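Local structure of putative exported protein (4PJ2) at residues Gly14-Ser20 with Tyr32-Ser38; Gln74-Val80 with Ala92-Asn98. The protein probably inhibits i-type lysozymes in the bacterial periplasm and binds a magnesium ion in a loop of acidic and amide residues. All blocks are in the same frame, centred on the assembly; numbering follows the deposited sequence.

Contact 1 of 2, residues Gly14-Ser20 with Tyr32-Ser38. With GOL (glycerol), chain E.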
# COMPACT_ATOMS: atom_id res chain seq x y z
N GLY A 14 -20.29 7.95 -21.11
CA GLY A 14 -21.42 7.11 -20.73
C GLY A 14 -21.04 5.70 -20.32
O GLY A 14 -21.86 5.02 -19.71
N GLN A 15 -19.84 5.25 -20.66
CA GLN A 15 -19.37 3.97 -20.17
C GLN A 15 -19.24 4.02 -18.67
O GLN A 15 -19.14 5.11 -18.07
CB GLN A 15 -18.04 3.59 -20.79
CG GLN A 15 -18.07 3.37 -22.26
CD GLN A 15 -16.76 2.77 -22.78
OE1 GLN A 15 -15.66 3.23 -22.45
NE2 GLN A 15 -16.88 1.75 -23.58
N VAL A 16 -19.20 2.85 -18.07
CA VAL A 16 -19.14 2.73 -16.62
C VAL A 16 -18.00 1.80 -16.27
O VAL A 16 -17.79 0.78 -16.93
CB VAL A 16 -20.47 2.20 -16.07
CG1 VAL A 16 -20.38 1.90 -14.58
CG2 VAL A 16 -21.58 3.18 -16.39
N VAL A 17 -17.27 2.14 -15.22
CA VAL A 17 -16.16 1.32 -14.77
C VAL A 17 -16.36 0.98 -13.30
O VAL A 17 -16.84 1.80 -12.52
CB VAL A 17 -14.78 2.02 -15.07
CG1 VAL A 17 -14.56 3.24 -14.20
CG2 VAL A 17 -13.64 1.09 -14.89
N THR A 18 -15.99 -0.23 -12.91
CA THR A 18 -15.87 -0.58 -11.51
C THR A 18 -14.44 -1.00 -11.20
O THR A 18 -13.73 -1.50 -12.07
CB THR A 18 -16.83 -1.68 -11.07
OG1 THR A 18 -16.44 -2.90 -11.70
CG2 THR A 18 -18.27 -1.35 -11.42
N VAL A 19 -14.05 -0.77 -9.96
CA VAL A 19 -12.72 -1.13 -9.49
C VAL A 19 -12.90 -1.83 -8.16
O VAL A 19 -13.57 -1.30 -7.27
CB VAL A 19 -11.81 0.10 -9.32
CG1 VAL A 19 -10.43 -0.33 -8.82
CG2 VAL A 19 -11.70 0.85 -10.64
N SER A 20 -12.30 -3.01 -8.03
CA SER A 20 -12.46 -3.85 -6.85
C SER A 20 -11.14 -4.46 -6.43
O SER A 20 -10.37 -4.89 -7.27
CB SER A 20 -13.34 -5.06 -7.19
OG SER A 20 -14.65 -4.70 -7.49
N TYR A 32 -6.17 -6.04 -7.77
CA TYR A 32 -7.43 -5.38 -7.99
C TYR A 32 -7.82 -5.60 -9.43
O TYR A 32 -7.01 -5.97 -10.26
CB TYR A 32 -7.35 -3.90 -7.65
CG TYR A 32 -6.53 -3.07 -8.60
CD1 TYR A 32 -7.12 -2.44 -9.67
CD2 TYR A 32 -5.17 -2.89 -8.41
CE1 TYR A 32 -6.38 -1.65 -10.52
CE2 TYR A 32 -4.42 -2.11 -9.25
CZ TYR A 32 -5.03 -1.49 -10.30
OH TYR A 32 -4.32 -0.69 -11.16
N ASP A 33 -9.09 -5.39 -9.73
CA ASP A 33 -9.54 -5.46 -11.10
C ASP A 33 -10.31 -4.22 -11.47
O ASP A 33 -10.86 -3.52 -10.62
CB ASP A 33 -10.37 -6.72 -11.37
CG ASP A 33 -11.64 -6.80 -10.56
OD1 ASP A 33 -11.61 -7.46 -9.49
OD2 ASP A 33 -12.66 -6.25 -11.03
N VAL A 34 -10.26 -3.94 -12.77
CA VAL A 34 -10.99 -2.87 -13.40
C VAL A 34 -11.89 -3.53 -14.43
O VAL A 34 -11.43 -4.30 -15.24
CB VAL A 34 -10.02 -1.91 -14.11
CG1 VAL A 34 -10.80 -0.82 -14.81
CG2 VAL A 34 -9.02 -1.32 -13.13
N ARG A 35 -13.17 -3.20 -14.38
CA ARG A 35 -14.17 -3.77 -15.30
C ARG A 35 -14.89 -2.63 -15.99
O ARG A 35 -15.32 -1.69 -15.33
CB ARG A 35 -15.17 -4.66 -14.56
CG ARG A 35 -14.57 -6.00 -14.10
CD ARG A 35 -15.53 -6.73 -13.21
NE ARG A 35 -15.55 -8.19 -13.30
CZ ARG A 35 -14.91 -9.05 -12.51
NH1 ARG A 35 -14.02 -8.65 -11.63
NH2 ARG A 35 -15.15 -10.34 -12.67
N LEU A 36 -15.00 -2.73 -17.31
CA LEU A 36 -15.62 -1.72 -18.14
C LEU A 36 -16.92 -2.25 -18.70
O LEU A 36 -16.97 -3.38 -19.22
CB LEU A 36 -14.69 -1.37 -19.28
CG LEU A 36 -15.11 -0.29 -20.25
CD1 LEU A 36 -15.24 1.05 -19.54
CD2 LEU A 36 -14.14 -0.20 -21.40
N TYR A 37 -17.95 -1.42 -18.61
CA TYR A 37 -19.31 -1.71 -19.07
C TYR A 37 -19.75 -0.61 -20.04
O TYR A 37 -19.31 0.53 -19.93
CB TYR A 37 -20.27 -1.75 -17.89
CG TYR A 37 -19.89 -2.76 -16.83
CD1 TYR A 37 -20.50 -4.02 -16.78
CD2 TYR A 37 -18.90 -2.46 -15.88
CE1 TYR A 37 -20.12 -4.94 -15.83
CE2 TYR A 37 -18.53 -3.39 -14.95
CZ TYR A 37 -19.14 -4.62 -14.91
OH TYR A 37 -18.73 -5.51 -13.96
N SER A 38 -20.65 -0.92 -20.95
CA SER A 38 -21.08 0.08 -21.92
C SER A 38 -21.89 1.19 -21.29
O SER A 38 -21.86 2.31 -21.78
CB SER A 38 -21.92 -0.55 -23.03
OG SER A 38 -23.22 -0.80 -22.54
C1 GOL E . -14.50 -10.12 -7.61
O1 GOL E . -13.33 -10.60 -8.20
C2 GOL E . -14.35 -8.64 -7.31
O2 GOL E . -14.09 -7.93 -8.52
C3 GOL E . -15.68 -8.26 -6.66
O3 GOL E . -15.70 -6.91 -6.28
O HOH W 1 -18.16 -4.99 -11.30
O HOH W 2 -14.65 -4.58 -10.21

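Contact 2 of 2, residues Gln74-Val80 with Ala92-Asn98. With MG (magnesium ion), chain G.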
# COMPACT_ATOMS: atom_id res chain seq x y z
N GLN A 74 -10.31 13.06 -23.31
CA GLN A 74 -11.10 12.08 -22.57
C GLN A 74 -10.30 11.67 -21.34
O GLN A 74 -9.08 11.60 -21.40
CB GLN A 74 -11.36 10.83 -23.42
CG GLN A 74 -12.11 11.08 -24.71
CD GLN A 74 -12.62 9.78 -25.33
OE1 GLN A 74 -11.83 8.89 -25.66
NE2 GLN A 74 -13.94 9.67 -25.46
N PRO A 75 -10.98 11.38 -20.22
CA PRO A 75 -10.19 10.99 -19.05
C PRO A 75 -9.71 9.55 -19.09
O PRO A 75 -10.44 8.65 -19.52
CB PRO A 75 -11.16 11.18 -17.89
CG PRO A 75 -12.51 10.97 -18.50
CD PRO A 75 -12.41 11.55 -19.88
N GLU A 76 -8.47 9.35 -18.66
CA GLU A 76 -7.94 8.04 -18.29
C GLU A 76 -8.35 7.76 -16.87
O GLU A 76 -8.65 8.68 -16.11
CB GLU A 76 -6.42 8.04 -18.38
CG GLU A 76 -5.89 7.80 -19.78
CD GLU A 76 -6.34 8.89 -20.75
OE1 GLU A 76 -5.89 10.06 -20.61
OE2 GLU A 76 -7.14 8.59 -21.66
N LEU A 77 -8.39 6.48 -16.51
CA LEU A 77 -8.59 6.10 -15.13
C LEU A 77 -7.26 5.88 -14.48
O LEU A 77 -6.41 5.18 -15.02
CB LEU A 77 -9.39 4.79 -15.07
CG LEU A 77 -9.51 4.14 -13.69
CD1 LEU A 77 -10.34 4.95 -12.72
CD2 LEU A 77 -10.08 2.74 -13.85
N ILE A 78 -7.09 6.47 -13.30
CA ILE A 78 -5.88 6.26 -12.51
C ILE A 78 -6.27 5.63 -11.20
O ILE A 78 -7.11 6.15 -10.48
CB ILE A 78 -5.09 7.57 -12.27
CG1 ILE A 78 -4.74 8.21 -13.61
CG2 ILE A 78 -3.83 7.26 -11.44
CD1 ILE A 78 -5.68 9.33 -14.05
N VAL A 79 -5.69 4.47 -10.91
CA VAL A 79 -5.92 3.78 -9.65
C VAL A 79 -4.67 3.96 -8.79
O VAL A 79 -3.59 3.54 -9.18
CB VAL A 79 -6.21 2.27 -9.85
CG1 VAL A 79 -6.46 1.59 -8.51
CG2 VAL A 79 -7.42 2.08 -10.76
N VAL A 80 -4.84 4.61 -7.64
CA VAL A 80 -3.72 4.93 -6.75
C VAL A 80 -3.73 3.98 -5.57
O VAL A 80 -4.76 3.79 -4.95
CB VAL A 80 -3.79 6.38 -6.23
CG1 VAL A 80 -2.56 6.68 -5.37
CG2 VAL A 80 -3.90 7.37 -7.38
N ALA A 92 0.69 3.61 -8.81
CA ALA A 92 -0.53 3.87 -9.55
C ALA A 92 -0.43 3.26 -10.92
O ALA A 92 0.64 3.18 -11.51
CB ALA A 92 -0.77 5.37 -9.68
N ASP A 93 -1.59 2.86 -11.42
CA ASP A 93 -1.75 2.41 -12.79
C ASP A 93 -2.74 3.32 -13.49
O ASP A 93 -3.75 3.69 -12.91
CB ASP A 93 -2.26 0.97 -12.83
CG ASP A 93 -1.33 0.03 -12.14
OD1 ASP A 93 -0.19 -0.14 -12.63
OD2 ASP A 93 -1.71 -0.50 -11.07
N ALA A 94 -2.44 3.65 -14.74
CA ALA A 94 -3.36 4.42 -15.57
C ALA A 94 -3.91 3.52 -16.68
O ALA A 94 -3.18 2.70 -17.24
CB ALA A 94 -2.66 5.64 -16.17
N PHE A 95 -5.18 3.73 -17.01
CA PHE A 95 -5.89 2.97 -18.03
C PHE A 95 -6.58 3.89 -19.01
O PHE A 95 -7.19 4.88 -18.61
CB PHE A 95 -6.98 2.07 -17.41
CG PHE A 95 -6.48 1.10 -16.39
CD1 PHE A 95 -6.29 -0.23 -16.72
CD2 PHE A 95 -6.23 1.51 -15.10
CE1 PHE A 95 -5.84 -1.12 -15.76
CE2 PHE A 95 -5.76 0.63 -14.15
CZ PHE A 95 -5.57 -0.69 -14.48
N THR A 96 -6.51 3.53 -20.28
CA THR A 96 -7.39 4.13 -21.27
C THR A 96 -8.66 3.30 -21.33
O THR A 96 -8.61 2.08 -21.14
CB THR A 96 -6.76 4.21 -22.66
OG1 THR A 96 -6.21 2.95 -23.02
CG2 THR A 96 -5.67 5.25 -22.68
N LEU A 97 -9.78 4.00 -21.57
CA LEU A 97 -11.12 3.41 -21.64
C LEU A 97 -12.07 4.28 -22.49
O LEU A 97 -12.37 5.43 -22.14
CB LEU A 97 -11.74 3.21 -20.27
CG LEU A 97 -11.02 3.69 -19.03
CD1 LEU A 97 -10.97 5.20 -18.96
CD2 LEU A 97 -11.71 3.16 -17.83
N ASN A 98 -12.56 3.73 -23.59
CA ASN A 98 -13.49 4.45 -24.44
C ASN A 98 -14.31 3.48 -25.30
O ASN A 98 -13.99 2.29 -25.40
CB ASN A 98 -12.74 5.47 -25.31
CG ASN A 98 -11.65 4.83 -26.13
OD1 ASN A 98 -11.92 4.06 -27.05
ND2 ASN A 98 -10.40 5.16 -25.80
MG MG G . -7.26 10.96 -22.46
O HOH W 3 -9.88 7.51 -24.20
O HOH W 4 -9.34 7.11 -21.46
O HOH W 5 -12.74 7.95 -21.00

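Contact 1 of 2, residues Gly14-Ser20 with Tyr32-Ser38
T18 carries OG1 between its backbone N and carbonyl carbon (chi1 68°), and Y37 sets CG anti to its own carbonyl carbon (chi1 -57°); together these rotations bring the T18 hydroxyl to the rim of the Y37 ring, with OG1 3.9 Å from CE2. The two residues lie on neighbouring strands of a beta hairpin, 16-21 and 30-37, within one four-stranded sheet; segments 16-20 and 32-37 run antiparallel at 164°. Evidence for the register is a set of six backbone bonds, paired as V16 with Y37, T18 with R35 and S20 with D33; the bond from D33 N to S20 O is 2.8 Å long. On the face bearing V16, T18, S20, D33, R35 and Y37, hydroxyls, charges and two waters run from S20 and D33 to Y37. One water joins T18 OG1 to Y37 OH, while a second touches T18 OG1, S20 OG and D33 OD2, donating to the carboxylate. R35 turns its guanidinium back along its own strand, where NH1 forms a salt bridge with D33 OD2 at 2.8 Å, approaching from well above the carboxylate plane. On the reverse, apolar face V17, V19 and V34 pack on L77 of the sandwich's second sheet, with L36 beside them. There V19 CG1 lies 4.0 Å from Y32 CD1, and the Q15 amide crosses L36, with OE1 3.7 Å from CD1. A glycerol, probably from the crystallisation liquor, spans the strands at the S20-D33 end: its O3 meets S20 OG at 2.7 Å, and its O2 donates to D33 OD1, also at 2.7 Å.

Contact 2 of 2, residues Gln74-Val80 with Ala92-Asn98
The carbonyl oxygen of L77 takes a bond from F95 N at 2.8 Å and a CH...O contact from A94 CA at 3.2 Å; it also lies at the edge of the F95 ring, near the ring plane and closest to CD2. Three further backbone bonds, L77 N to F95 O and the reciprocal pair between V79 and D93, fix the antiparallel register, with the strand axes at 159°. F95 has CG anti to its carbonyl carbon (chi1 -58°), which extends the ring along the strand pair until CE2 reaches V79 CG2 at 4.0 Å. L77, V79 and F95 share a face with D93; L77 and F95 pack on V34 of the other sheet, V79 and F95 on Y32, and the D93 carboxylate bonds to Y32 OH and H108. On the opposite face I78 and V80 meet the small A92 and A94, I78 CG2 resting 4.0 Å from A92 CB.

On the N-terminal side of L77, towards Q74 and N98, the strands part and water bridges the gap. One water accepts from L97 N and also meets P75 O and E76 OE2; another links Q74 OE1 to N98 ND2. L97 still reaches across, its CD1 3.5 Å from P75 O. E76 is bent at chi2 (62°), folding its carboxylate back onto the magnesium ion, which it holds with both OE1 and OE2 at 2.5 Å; Q74 O binds at 2.2 Å. OE1 additionally receives L69 N. D68, N70 and D72 complete the site, whose alternating side-chain ligands, backbone carbonyl and bidentate final carboxylate resemble DxDxDG-type calcium-binding loops, though with N70 at the third position and no glycine at the sixth.

From the N terminus, the chain lays down strand 6-10, then contact 1 closes the hairpin 16-21/30-37 around the 11 residues 21-31. Strands 49-57 and 60-67 and the metal loop follow before contact 2 closes the hairpin 76-82/90-98, around residues 81-91. The two loops are in series, neither nested nor crossed. Each hairpin forms the central strand pair of its own four-stranded antiparallel sheet, and the contact centres are 11 Å apart. Direct evidence that the sheets are tied together comes from Y32 OH, 2.6 Å from D93 OD2 in a probable hydrogen bond, and from Q15 OE1, packed 3.2 Å from N98 C at the end of the sandwich near the metal loop.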